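Phosphoribosylaminoimidazole-succinocarboxamide synthase (PDB 2CNQ) catalyses the ATP-dependent joining of the carboxyaminoimidazole ribotide CAIR to L-aspartate, which yields SAICAR in de novo purine biosynthesis. Local coordinates at residues A[172-175]-A[176-180]; A[50-53]-A[54-57]; A[266-270]-A[271-275]; A[286-289]-A[290-294]; A[91-95]-A[96-100]. All blocks are in the same frame, centred on the assembly; numbering follows the deposited sequence.

Contact 1 (A[172-175]-A[176-180]); sequences ENIS and PAQAA
The flat peptide group joining Ser175 to Pro176 is met at its oxygen end by Ala179 N, which donates to Ser175 O over 2.9 Å and comes in almost straight ahead of the carbonyl. On the nitrogen side Pro176 CD lies next to Ser175 CB. Ser175 is the N-cap of the helix that Pro176 opens. Its hydroxyl is folded between its own N and carbonyl carbon (chi1 67°), and this torsion turns OG back over the first turn, where it accepts from Gln178 N at 2.8 Å with an N-H...O angle of 162°. Ala179 N thus makes the first regular i to i+4 bond of the helix, while Gln178 N is capped by the hydroxyl, a textbook instance of N-capping by serine. With an alanine here, Gln178 N would probably be left without its capping acceptor, and the first turn would be less firmly fixed. Apolar packing adds to the hold: Ile174 CB lies 3.9 Å from Gln178 CG, in the one of two deposited glutamine conformers described, and the two side chains cross at about a right angle, while Ile174 CD1 reaches Ala179 CB at 4.0 Å. Ile174 and the buried Ala179 both rest on Leu117 of strand 113-122, and Ala179 and Ala180 also touch Ser188, so that the start of helix 176-183 is wedged between that strand and helix 185-209.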
loop_
_atom_site.group_PDB
_atom_site.type_symbol
_atom_site.label_atom_id
_atom_site.label_comp_id
_atom_site.label_asym_id
_atom_site.label_seq_id
_atom_site.Cartn_x
_atom_site.Cartn_y
_atom_site.Cartn_z
ATOM N N GLU A 172 -4.212 -14.997 -1.574
ATOM C CA GLU A 172 -5.266 -15.645 -2.316
ATOM C C GLU A 172 -6.459 -14.738 -2.354
ATOM O O GLU A 172 -6.918 -14.316 -1.322
ATOM C CB GLU A 172 -5.650 -16.936 -1.625
ATOM C CG GLU A 172 -4.578 -17.974 -1.668
ATOM C CD GLU A 172 -4.955 -19.263 -0.970
ATOM O OE1 GLU A 172 -4.421 -20.323 -1.367
ATOM O OE2 GLU A 172 -5.765 -19.230 -0.023
ATOM N N ASN A 173 -6.989 -14.480 -3.532
ATOM C CA ASN A 173 -8.202 -13.739 -3.623
ATOM C C ASN A 173 -9.325 -14.555 -3.084
ATOM O O ASN A 173 -9.492 -15.697 -3.461
ATOM C CB ASN A 173 -8.517 -13.392 -5.052
ATOM C CG ASN A 173 -7.627 -12.371 -5.628
ATOM O OD1 ASN A 173 -7.600 -12.212 -6.854
ATOM N ND2 ASN A 173 -6.938 -11.660 -4.827
ATOM N N ILE A 174 -10.112 -13.980 -2.214
ATOM C CA ILE A 174 -11.205 -14.674 -1.621
ATOM C C ILE A 174 -12.433 -13.821 -1.732
ATOM O O ILE A 174 -12.387 -12.615 -1.884
ATOM C CB ILE A 174 -10.912 -15.031 -0.167
ATOM C CG1 ILE A 174 -10.516 -13.842 0.665
ATOM C CG2 ILE A 174 -9.902 -16.137 -0.100
ATOM C CD1 ILE A 174 -10.513 -14.083 2.107
ATOM N N SER A 175 -13.564 -14.462 -1.616
ATOM C CA SER A 175 -14.801 -13.741 -1.611
ATOM C C SER A 175 -14.969 -13.019 -0.323
ATOM O O SER A 175 -14.421 -13.389 0.696
ATOM C CB SER A 175 -15.937 -14.734 -1.782
ATOM O OG SER A 175 -15.994 -15.539 -0.641
ATOM N N PRO A 176 -15.841 -12.031 -0.327
ATOM C CA PRO A 176 -16.247 -11.455 0.928
ATOM C C PRO A 176 -16.805 -12.465 1.881
ATOM O O PRO A 176 -16.566 -12.379 3.062
ATOM C CB PRO A 176 -17.248 -10.409 0.507
ATOM C CG PRO A 176 -16.798 -10.008 -0.863
ATOM C CD PRO A 176 -16.360 -11.290 -1.470
ATOM N N ALA A 177 -17.504 -13.457 1.367
ATOM C CA ALA A 177 -18.029 -14.468 2.249
ATOM C C ALA A 177 -16.930 -15.217 2.932
ATOM O O ALA A 177 -16.988 -15.489 4.111
ATOM C CB ALA A 177 -18.922 -15.391 1.482
ATOM N N GLN A 178 -15.891 -15.564 2.198
ATOM C CA GLN A 178 -14.772 -16.235 2.822
ATOM C C GLN A 178 -14.053 -15.326 3.769
ATOM O O GLN A 178 -13.617 -15.752 4.813
ATOM C CB GLN A 178 -13.871 -16.798 1.766
ATOM C CG GLN A 178 -12.638 -17.466 2.306
ATOM C CD GLN A 178 -12.923 -18.619 3.196
ATOM O OE1 GLN A 178 -13.775 -19.448 2.900
ATOM N NE2 GLN A 178 -12.135 -18.746 4.242
ATOM N N ALA A 179 -13.951 -14.056 3.439
ATOM C CA ALA A 179 -13.370 -13.141 4.373
ATOM C C ALA A 179 -14.144 -13.133 5.662
ATOM O O ALA A 179 -13.567 -13.089 6.724
ATOM C CB ALA A 179 -13.315 -11.776 3.794
ATOM N N ALA A 180 -15.467 -13.210 5.567
ATOM C CA ALA A 180 -16.288 -13.233 6.756
ATOM C C ALA A 180 -16.082 -14.515 7.515
ATOM O O ALA A 180 -16.182 -14.519 8.720
ATOM C CB ALA A 180 -17.716 -13.066 6.387
#

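Contact 2 (A[50-53]-A[54-57]); sequences IPEK and GILL
Leu57 N donates to Lys53 O over 2.8 Å, the shortest hydrogen bond between 50-53 and 54-57. One residue earlier, Leu56 N bonds Glu52 O at 3.0 Å with an N-H...O angle of 162°. These two bonds start helix 53-67, with Glu52 in the N-cap position. The chain arrives there through a type II beta turn from Ile50 to Lys53, closed by Lys53 N donating to Ile50 O. Pro51 takes the second place of the turn, which suits its fixed phi, and Glu52 accepts the positive phi (67°) of the third. The turn leads directly into the helix, and the carboxylate of Asp37 secures the junction by accepting from both Glu52 N and Gly54 N. The side chains pair at similar intervals, Glu52 with Ile55 and Lys53 with Leu57. In the one of its two deposited conformers described, Glu52 runs side by side with Ile55, its CG 3.7 Å from Ile55 CD1, before the bent chain carries the carboxylate away to a salt bridge with Arg289. Lys53 leaves the helix start with CG anti to its N (chi1 175°) and stays extended until its last bond. There NZ passes 3.7 Å from Leu57 CD1 and finds its charge partner in Asp239, a residue of the AICAR ribotide pocket, with Arg38 O as a second acceptor. Leu57 CG sits 3.2 Å from Lys53 O, and the leucine packs on strand 228-245.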
loop_
_atom_site.group_PDB
_atom_site.type_symbol
_atom_site.label_atom_id
_atom_site.label_comp_id
_atom_site.label_asym_id
_atom_site.label_seq_id
_atom_site.Cartn_x
_atom_site.Cartn_y
_atom_site.Cartn_z
ATOM N N ILE A 50 14.897 1.162 -4.935
ATOM C CA ILE A 50 14.464 2.390 -5.571
ATOM C C ILE A 50 14.784 3.480 -4.576
ATOM O O ILE A 50 14.131 3.575 -3.561
ATOM C CB ILE A 50 12.980 2.362 -5.866
ATOM C CG1 ILE A 50 12.528 1.184 -6.724
ATOM C CG2 ILE A 50 12.569 3.665 -6.498
ATOM C CD1 ILE A 50 13.085 1.090 -8.083
ATOM N N PRO A 51 15.790 4.290 -4.816
ATOM C CA PRO A 51 16.184 5.236 -3.797
ATOM C C PRO A 51 15.043 6.093 -3.361
ATOM O O PRO A 51 14.323 6.666 -4.171
ATOM C CB PRO A 51 17.277 6.061 -4.460
ATOM C CG PRO A 51 17.859 5.101 -5.429
ATOM C CD PRO A 51 16.720 4.282 -5.941
ATOM N N GLU A 52 14.896 6.186 -2.066
ATOM C CA GLU A 52 13.886 7.004 -1.421
ATOM C C GLU A 52 12.474 6.572 -1.636
ATOM O O GLU A 52 11.575 7.219 -1.189
ATOM C CB GLU A 52 14.057 8.482 -1.719
ATOM C CG GLU A 52 15.374 9.022 -1.207
ATOM C CD GLU A 52 16.529 8.727 -2.127
ATOM O OE1 GLU A 52 16.392 9.029 -3.323
ATOM O OE2 GLU A 52 17.582 8.241 -1.675
ATOM N N LYS A 53 12.261 5.428 -2.254
ATOM C CA LYS A 53 10.910 4.919 -2.368
ATOM C C LYS A 53 10.257 4.844 -1.026
ATOM O O LYS A 53 9.091 5.146 -0.902
ATOM C CB LYS A 53 10.973 3.571 -3.016
ATOM C CG LYS A 53 9.652 2.866 -3.092
ATOM C CD LYS A 53 9.790 1.590 -3.865
ATOM C CE LYS A 53 8.573 0.733 -3.750
ATOM N NZ LYS A 53 8.582 -0.076 -2.511
ATOM N N GLY A 54 10.987 4.393 -0.016
ATOM C CA GLY A 54 10.385 4.271 1.274
ATOM C C GLY A 54 9.998 5.569 1.875
ATOM O O GLY A 54 9.036 5.654 2.622
ATOM N N ILE A 55 10.739 6.611 1.571
ATOM C CA ILE A 55 10.335 7.932 1.990
ATOM C C ILE A 55 9.016 8.270 1.327
ATOM O O ILE A 55 8.108 8.757 1.940
ATOM C CB ILE A 55 11.407 8.939 1.648
ATOM C CG1 ILE A 55 12.655 8.650 2.486
ATOM C CG2 ILE A 55 10.881 10.323 1.890
ATOM C CD1 ILE A 55 13.817 9.504 2.127
ATOM N N LEU A 56 8.902 7.986 0.046
ATOM C CA LEU A 56 7.659 8.261 -0.656
ATOM C C LEU A 56 6.532 7.495 -0.072
ATOM O O LEU A 56 5.449 8.041 0.144
ATOM C CB LEU A 56 7.848 7.970 -2.111
ATOM C CG LEU A 56 6.699 8.374 -2.996
ATOM C CD1 LEU A 56 7.233 8.701 -4.338
ATOM C CD2 LEU A 56 5.656 7.315 -3.123
ATOM N N LEU A 57 6.728 6.233 0.219
ATOM C CA LEU A 57 5.634 5.458 0.771
ATOM C C LEU A 57 5.216 6.017 2.086
ATOM O O LEU A 57 4.043 6.020 2.402
ATOM C CB LEU A 57 6.039 4.031 0.951
ATOM C CG LEU A 57 6.517 3.306 -0.277
ATOM C CD1 LEU A 57 6.915 1.925 0.108
ATOM C CD2 LEU A 57 5.512 3.324 -1.370
#

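Contact 3 (A[266-270]-A[271-275]); sequences WLTAN and KLNGV
Leu272 N and Lys271 N turn back on the last turn of helix 261-269 to make the main backbone bonds. The first donates to Leu267 O over 2.8 Å and is nearly straight (170°); the second reaches Thr268 O at 3.0 Å from above the carbonyl plane. A weak third bond, from Asn273 N, also goes to Leu267 O. One side-chain bond stays within the helix end: Asn270 ND2 donates to Trp266 O at 2.8 Å. Asn270 N reaches the same oxygen from the other face of the carbonyl, so the oxygen is held by two donors; the ND2 bond sets the amide so that ND2 lies 3.1 Å above the plane of the Trp266 ring, toward its rim. A water donates to both Thr268 O and Asn273 OD1, the latter in one of two deposited conformers. Thr268 OG1 is hydrogen-bonded to Tyr42 OH, a residue of an ADP pocket, and to Arg264 O. Apolar contact is carried by Leu272. Its CG stands anti to the carbonyl carbon (chi1 -70°), and this sends CD1 alongside the indole, 3.8 Å from Trp266 CH2. Its CB meets Leu267 CD2 at 3.8 Å, where the two leucines cross at about a right angle. With Lys271 at positive phi as the C-prime residue, the paired bonds from Leu272 N to Leu267 O and from Lys271 N to Thr268 O define a Schellman motif, sealed by the hydrophobic contact between Leu267 and Leu272.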
loop_
_atom_site.group_PDB
_atom_site.type_symbol
_atom_site.label_atom_id
_atom_site.label_comp_id
_atom_site.label_asym_id
_atom_site.label_seq_id
_atom_site.Cartn_x
_atom_site.Cartn_y
_atom_site.Cartn_z
ATOM N N TRP A 266 7.089 -5.119 -16.376
ATOM C CA TRP A 266 8.399 -5.236 -16.942
ATOM C C TRP A 266 8.968 -6.599 -16.612
ATOM O O TRP A 266 9.523 -7.273 -17.451
ATOM C CB TRP A 266 9.320 -4.151 -16.398
ATOM C CG TRP A 266 10.654 -4.252 -16.969
ATOM C CD1 TRP A 266 11.059 -3.781 -18.160
ATOM C CD2 TRP A 266 11.763 -4.943 -16.403
ATOM N NE1 TRP A 266 12.362 -4.120 -18.382
ATOM C CE2 TRP A 266 12.824 -4.819 -17.308
ATOM C CE3 TRP A 266 11.989 -5.585 -15.205
ATOM C CZ2 TRP A 266 14.062 -5.368 -17.077
ATOM C CZ3 TRP A 266 13.233 -6.138 -14.989
ATOM C CH2 TRP A 266 14.246 -6.010 -15.910
ATOM N N LEU A 267 8.830 -7.024 -15.377
ATOM C CA LEU A 267 9.350 -8.305 -15.001
ATOM C C LEU A 267 8.682 -9.355 -15.807
ATOM O O LEU A 267 9.337 -10.234 -16.331
ATOM C CB LEU A 267 9.108 -8.546 -13.547
ATOM C CG LEU A 267 9.921 -7.652 -12.617
ATOM C CD1 LEU A 267 9.340 -7.696 -11.250
ATOM C CD2 LEU A 267 11.379 -8.129 -12.571
ATOM N N THR A 268 7.378 -9.322 -15.928
ATOM C CA THR A 268 6.665 -10.329 -16.687
ATOM C C THR A 268 7.094 -10.332 -18.116
ATOM O O THR A 268 7.322 -11.372 -18.700
ATOM C CB THR A 268 5.184 -10.117 -16.530
ATOM O OG1 THR A 268 4.903 -10.312 -15.151
ATOM C CG2 THR A 268 4.401 -11.054 -17.358
ATOM N N ALA A 269 7.216 -9.162 -18.696
ATOM C CA ALA A 269 7.587 -9.047 -20.079
ATOM C C ALA A 269 8.958 -9.628 -20.325
ATOM O O ALA A 269 9.229 -10.094 -21.405
ATOM C CB ALA A 269 7.557 -7.621 -20.500
ATOM N N ASN A 270 9.812 -9.585 -19.320
ATOM C CA ASN A 270 11.163 -10.054 -19.413
ATOM C C ASN A 270 11.360 -11.414 -18.813
ATOM O O ASN A 270 12.475 -11.858 -18.646
ATOM C CB ASN A 270 12.071 -9.033 -18.779
ATOM C CG ASN A 270 12.235 -7.863 -19.653
ATOM O OD1 ASN A 270 13.061 -7.885 -20.542
ATOM N ND2 ASN A 270 11.396 -6.869 -19.495
ATOM N N LYS A 271 10.268 -12.078 -18.494
ATOM C CA LYS A 271 10.334 -13.390 -17.911
ATOM C C LYS A 271 11.232 -13.400 -16.705
ATOM O O LYS A 271 12.038 -14.300 -16.490
ATOM C CB LYS A 271 10.752 -14.442 -18.920
ATOM C CG LYS A 271 9.780 -14.533 -20.043
ATOM C CD LYS A 271 10.103 -15.646 -20.996
ATOM C CE LYS A 271 9.084 -15.680 -22.122
ATOM N NZ LYS A 271 8.993 -16.999 -22.778
ATOM N N LEU A 272 11.044 -12.390 -15.888
ATOM C CA LEU A 272 11.753 -12.297 -14.640
ATOM C C LEU A 272 10.813 -12.250 -13.485
ATOM O O LEU A 272 11.250 -12.197 -12.366
ATOM C CB LEU A 272 12.625 -11.055 -14.612
ATOM C CG LEU A 272 13.796 -11.126 -15.549
ATOM C CD1 LEU A 272 14.463 -9.767 -15.612
ATOM C CD2 LEU A 272 14.763 -12.198 -15.081
ATOM N N ASN A 273 9.513 -12.325 -13.716
ATOM C CA ASN A 273 8.600 -12.398 -12.608
ATOM C C ASN A 273 8.916 -13.624 -11.814
ATOM O O ASN A 273 9.163 -14.696 -12.347
ATOM C CB ASN A 273 7.173 -12.434 -13.123
ATOM C CG ASN A 273 6.986 -13.386 -14.280
ATOM O OD1 ASN A 273 7.666 -13.283 -15.300
ATOM N ND2 ASN A 273 6.057 -14.322 -14.133
ATOM N N GLY A 274 8.906 -13.459 -10.515
ATOM C CA GLY A 274 9.164 -14.525 -9.609
ATOM C C GLY A 274 10.599 -14.817 -9.343
ATOM O O GLY A 274 10.893 -15.567 -8.443
ATOM N N VAL A 275 11.496 -14.239 -10.107
ATOM C CA VAL A 275 12.903 -14.532 -9.980
ATOM C C VAL A 275 13.486 -13.701 -8.864
ATOM O O VAL A 275 13.232 -12.526 -8.778
ATOM C CB VAL A 275 13.615 -14.240 -11.280
ATOM C CG1 VAL A 275 15.088 -14.549 -11.148
ATOM C CG2 VAL A 275 13.034 -15.052 -12.417
HETATM O O HOH W 1 6.608 -13.917 -17.876
#

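Contact 4 (A[286-289]-A[290-294]); sequences DRTR and AKYIE. With SO4 (sulfate ion), chain J.
Arg289 and Ile293, one turn apart, carry the van der Waals contact together with Thr288 and Tyr292. Ile293 CD1 lies over one face of the guanidinium, 3.4 Å from Arg289 NH1. Thr288 and Tyr292 run side by side, Thr288 CG2 meeting Tyr292 CE2 at 3.7 Å, while the phenol hydroxyl goes on to bond Asp239. Lys291 lays its aliphatic stem along the backbone, with CG 3.3 Å from Arg287 O, before NZ finds Ser257 O. Backbone bonds set this spacing: Ala290 N to Asp286 O, Lys291 N to Arg287 O, Tyr292 N to Thr288 O and Ile293 N to Arg289 O form the i to i+4 pattern of an alpha helix, within helix 282-300, which packs against helices 53-67 and 261-269. Polar bonds gather at Arg289. Its chain is extended from CG to NE, with CG anti to the backbone N (chi1 -168°), and this carries the guanidinium out to a sulfate, probably from the crystallisation liquor. NH1 donates to sulfate O3 at 2.8 Å and NH2 to O4 at 2.8 Å, both nearly straight (167° and 168°). NE donates to Pro51 O, and NH2 also forms a salt bridge with Glu52 OE1. Exchange for a leucine removes the guanidinium and would probably leave the carboxylate of Glu52 without its charge mate and Pro51 O without this donor. The sulfate is also held by Trp304 NE1.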
loop_
_atom_site.group_PDB
_atom_site.type_symbol
_atom_site.label_atom_id
_atom_site.label_comp_id
_atom_site.label_asym_id
_atom_site.label_seq_id
_atom_site.Cartn_x
_atom_site.Cartn_y
_atom_site.Cartn_z
ATOM N N ASP A 286 14.811 3.926 -12.543
ATOM C CA ASP A 286 14.521 5.325 -12.677
ATOM C C ASP A 286 13.098 5.541 -13.086
ATOM O O ASP A 286 12.439 6.423 -12.580
ATOM C CB ASP A 286 15.447 5.934 -13.693
ATOM C CG ASP A 286 16.879 5.988 -13.227
ATOM O OD1 ASP A 286 17.714 6.302 -14.085
ATOM O OD2 ASP A 286 17.165 5.765 -12.047
ATOM N N ARG A 287 12.599 4.728 -13.986
ATOM C CA ARG A 287 11.247 4.894 -14.471
ATOM C C ARG A 287 10.249 4.571 -13.389
ATOM O O ARG A 287 9.233 5.206 -13.263
ATOM C CB ARG A 287 11.050 4.024 -15.689
ATOM C CG ARG A 287 11.762 4.610 -16.899
ATOM C CD ARG A 287 11.930 3.618 -18.013
ATOM N NE ARG A 287 10.658 3.303 -18.619
ATOM C CZ ARG A 287 10.492 2.325 -19.501
ATOM N NH1 ARG A 287 11.515 1.564 -19.870
ATOM N NH2 ARG A 287 9.294 2.098 -20.003
ATOM N N THR A 288 10.560 3.559 -12.613
ATOM C CA THR A 288 9.695 3.225 -11.513
ATOM C C THR A 288 9.666 4.356 -10.523
ATOM O O THR A 288 8.628 4.781 -10.078
ATOM C CB THR A 288 10.196 1.968 -10.827
ATOM O OG1 THR A 288 10.150 0.902 -11.758
ATOM C CG2 THR A 288 9.335 1.594 -9.682
ATOM N N ARG A 289 10.836 4.834 -10.152
ATOM C CA ARG A 289 10.933 5.883 -9.196
ATOM C C ARG A 289 10.135 7.078 -9.669
ATOM O O ARG A 289 9.412 7.694 -8.921
ATOM C CB ARG A 289 12.373 6.243 -8.991
ATOM C CG ARG A 289 12.589 7.141 -7.808
ATOM C CD ARG A 289 14.047 7.412 -7.643
ATOM N NE ARG A 289 14.345 8.172 -6.463
ATOM C CZ ARG A 289 14.369 9.484 -6.394
ATOM N NH1 ARG A 289 14.105 10.222 -7.430
ATOM N NH2 ARG A 289 14.673 10.051 -5.251
ATOM N N ALA A 290 10.302 7.408 -10.924
ATOM C CA ALA A 290 9.654 8.584 -11.450
ATOM C C ALA A 290 8.178 8.415 -11.482
ATOM O O ALA A 290 7.450 9.358 -11.256
ATOM C CB ALA A 290 10.184 8.903 -12.809
ATOM N N LYS A 291 7.695 7.239 -11.805
ATOM C CA LYS A 291 6.267 7.004 -11.783
ATOM C C LYS A 291 5.725 7.173 -10.403
ATOM O O LYS A 291 4.671 7.741 -10.223
ATOM C CB LYS A 291 5.986 5.614 -12.305
ATOM C CG LYS A 291 6.017 5.562 -13.796
ATOM C CD LYS A 291 5.951 4.113 -14.299
ATOM C CE LYS A 291 5.864 3.990 -15.782
ATOM N NZ LYS A 291 4.708 4.703 -16.354
ATOM N N TYR A 292 6.418 6.636 -9.412
ATOM C CA TYR A 292 5.952 6.760 -8.059
ATOM C C TYR A 292 5.913 8.201 -7.677
ATOM O O TYR A 292 4.981 8.641 -7.028
ATOM C CB TYR A 292 6.852 6.009 -7.103
ATOM C CG TYR A 292 6.548 4.551 -6.970
ATOM C CD1 TYR A 292 6.435 4.015 -5.719
ATOM C CD2 TYR A 292 6.389 3.723 -8.058
ATOM C CE1 TYR A 292 6.177 2.679 -5.545
ATOM C CE2 TYR A 292 6.143 2.392 -7.895
ATOM C CZ TYR A 292 6.051 1.873 -6.632
ATOM O OH TYR A 292 5.823 0.554 -6.530
ATOM N N ILE A 293 6.955 8.935 -8.026
ATOM C CA ILE A 293 6.990 10.335 -7.653
ATOM C C ILE A 293 5.900 11.098 -8.351
ATOM O O ILE A 293 5.323 11.975 -7.760
ATOM C CB ILE A 293 8.383 10.882 -7.912
ATOM C CG1 ILE A 293 9.322 10.340 -6.845
ATOM C CG2 ILE A 293 8.370 12.385 -7.910
ATOM C CD1 ILE A 293 10.775 10.528 -7.142
ATOM N N GLU A 294 5.606 10.770 -9.592
ATOM C CA GLU A 294 4.531 11.456 -10.266
ATOM C C GLU A 294 3.223 11.197 -9.575
ATOM O O GLU A 294 2.433 12.095 -9.393
ATOM C CB GLU A 294 4.489 11.043 -11.705
ATOM C CG GLU A 294 3.400 11.708 -12.496
ATOM C CD GLU A 294 3.576 13.196 -12.675
ATOM O OE1 GLU A 294 2.678 13.785 -13.278
ATOM O OE2 GLU A 294 4.603 13.759 -12.326
HETATM S S SO4 J . 15.070 13.518 -6.654
HETATM O O1 SO4 J . 16.426 13.292 -7.149
HETATM O O2 SO4 J . 14.874 14.933 -6.377
HETATM O O3 SO4 J . 14.123 13.003 -7.623
HETATM O O4 SO4 J . 14.886 12.808 -5.394
#

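Contact 5 (A[91-95]-A[96-100]); sequences AKLSE and PKYKT
Lys92 borders the ring of Tyr98 with both backbone and side chain. Its carbonyl O lies at the ring edge, near the ring plane and 3.2 Å from Tyr98 CD2, while its CG passes 3.9 Å from CE2. Bent at its last torsion (60°) in the deposited conformer described, the lysine brings NZ to 2.8 Å from Glu95 OE1, a salt bridge on the syn lone pair of that oxygen. Leu93 follows, its CD2 resting 3.8 Å from Tyr98 CB, and the two side chains cross at about a right angle. Ser94 contributes its carbonyl, with O 3.6 Å from Lys99 CB. Here residues 91-94, helical in their backbone angles, give way to helix 96-102: Glu95 holds the N-cap position, and Pro96, whose nitrogen has no hydrogen to give, fills the first helical place, where a helix asks for none. Glu95 O then takes two backbone bonds, from Tyr98 N at 2.9 Å and from Lys99 N at 2.8 Å, the latter almost straight (172°). The two donors come from opposite faces of the carbonyl. The glutamate side chain runs alongside the tyrosine, so that OE1 stands at the ring edge in its plane, with carboxylate and ring turned 38° apart. Lys97 CB covers one face of the ring. At the far end Tyr98 OH is bonded to Asp9 OD2, tying this helix start to the N-terminal loop, against which Lys92 and Leu93 also pack.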
loop_
_atom_site.group_PDB
_atom_site.type_symbol
_atom_site.label_atom_id
_atom_site.label_comp_id
_atom_site.label_asym_id
_atom_site.label_seq_id
_atom_site.Cartn_x
_atom_site.Cartn_y
_atom_site.Cartn_z
ATOM N N ALA A 91 17.910 7.890 22.068
ATOM C CA ALA A 91 18.782 8.921 21.591
ATOM C C ALA A 91 19.755 8.406 20.582
ATOM O O ALA A 91 20.100 9.107 19.659
ATOM C CB ALA A 91 19.520 9.550 22.742
ATOM N N LYS A 92 20.227 7.199 20.758
ATOM C CA LYS A 92 21.212 6.691 19.846
ATOM C C LYS A 92 20.712 6.705 18.426
ATOM O O LYS A 92 21.493 6.848 17.517
ATOM C CB LYS A 92 21.646 5.320 20.300
ATOM C CG LYS A 92 22.855 4.861 19.624
ATOM C CD LYS A 92 23.491 3.667 20.286
ATOM C CE LYS A 92 24.738 3.295 19.560
ATOM N NZ LYS A 92 25.726 4.398 19.548
ATOM N N LEU A 93 19.398 6.532 18.223
ATOM C CA LEU A 93 18.894 6.490 16.864
ATOM C C LEU A 93 18.889 7.818 16.176
ATOM O O LEU A 93 18.651 7.885 14.998
ATOM C CB LEU A 93 17.533 5.868 16.824
ATOM C CG LEU A 93 17.530 4.406 17.225
ATOM C CD1 LEU A 93 16.121 3.892 17.144
ATOM C CD2 LEU A 93 18.426 3.585 16.368
ATOM N N SER A 94 19.194 8.878 16.911
ATOM C CA SER A 94 19.438 10.156 16.292
ATOM C C SER A 94 20.845 10.333 15.838
ATOM O O SER A 94 21.134 11.293 15.164
ATOM C CB SER A 94 19.108 11.257 17.257
ATOM O OG SER A 94 17.729 11.350 17.480
ATOM N N GLU A 95 21.734 9.456 16.220
ATOM C CA GLU A 95 23.092 9.533 15.733
ATOM C C GLU A 95 23.023 9.286 14.265
ATOM O O GLU A 95 22.232 8.493 13.804
ATOM C CB GLU A 95 23.964 8.506 16.417
ATOM C CG GLU A 95 24.051 8.792 17.896
ATOM C CD GLU A 95 24.681 7.714 18.704
ATOM O OE1 GLU A 95 25.116 6.692 18.155
ATOM O OE2 GLU A 95 24.683 7.879 19.935
ATOM N N PRO A 96 23.845 9.943 13.483
ATOM C CA PRO A 96 23.687 9.918 12.031
ATOM C C PRO A 96 23.721 8.562 11.416
ATOM O O PRO A 96 23.038 8.363 10.447
ATOM C CB PRO A 96 24.770 10.805 11.515
ATOM C CG PRO A 96 25.597 11.086 12.605
ATOM C CD PRO A 96 24.858 10.888 13.908
ATOM N N LYS A 97 24.500 7.640 11.958
ATOM C CA LYS A 97 24.540 6.333 11.387
ATOM C C LYS A 97 23.165 5.738 11.324
ATOM O O LYS A 97 22.858 4.981 10.428
ATOM C CB LYS A 97 25.415 5.454 12.242
ATOM C CG LYS A 97 25.584 4.059 11.772
ATOM C CD LYS A 97 26.369 3.252 12.780
ATOM C CE LYS A 97 27.778 3.658 12.882
ATOM N NZ LYS A 97 28.520 2.754 13.752
ATOM N N TYR A 98 22.341 6.045 12.301
ATOM C CA TYR A 98 20.990 5.533 12.356
ATOM C C TYR A 98 20.007 6.485 11.794
ATOM O O TYR A 98 19.099 6.092 11.095
ATOM C CB TYR A 98 20.649 5.189 13.792
ATOM C CG TYR A 98 21.667 4.274 14.389
ATOM C CD1 TYR A 98 21.868 3.011 13.883
ATOM C CD2 TYR A 98 22.482 4.720 15.404
ATOM C CE1 TYR A 98 22.839 2.207 14.379
ATOM C CE2 TYR A 98 23.461 3.907 15.919
ATOM C CZ TYR A 98 23.659 2.675 15.386
ATOM O OH TYR A 98 24.640 1.888 15.912
ATOM N N LYS A 99 20.146 7.759 12.108
ATOM C CA LYS A 99 19.166 8.706 11.678
ATOM C C LYS A 99 19.050 8.730 10.179
ATOM O O LYS A 99 17.973 8.853 9.636
ATOM C CB LYS A 99 19.470 10.053 12.243
ATOM C CG LYS A 99 18.353 10.995 12.026
ATOM C CD LYS A 99 18.604 12.315 12.659
ATOM C CE LYS A 99 17.369 13.130 12.653
ATOM N NZ LYS A 99 17.762 14.537 12.830
ATOM N N THR A 100 20.150 8.598 9.498
ATOM C CA THR A 100 20.090 8.625 8.055
ATOM C C THR A 100 19.335 7.436 7.508
ATOM O O THR A 100 18.818 7.500 6.420
ATOM C CB THR A 100 21.461 8.672 7.454
ATOM O OG1 THR A 100 22.178 7.553 7.910
ATOM C CG2 THR A 100 22.165 9.961 7.749
#

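How the contacts relate
From the N terminus the order is contact 2, contact 5, contact 1, contact 3, contact 4. All are in series: none nests in or crosses another, and each closes no more than a turn of chain. Contacts 2, 5 and 1 start helices 53-67, 96-102 and 176-183, contact 3 ends helix 261-269, and contact 4 lies within helix 282-300. Contacts 2 and 4, far apart in sequence, have centres about 10 Å apart and touch: the turn of contact 2 is tied to contact 4 through Arg289, and their helices pack together, joining the first helix to the last. Contact 1 lies across the chain's centre from contacts 2, 4 and 5.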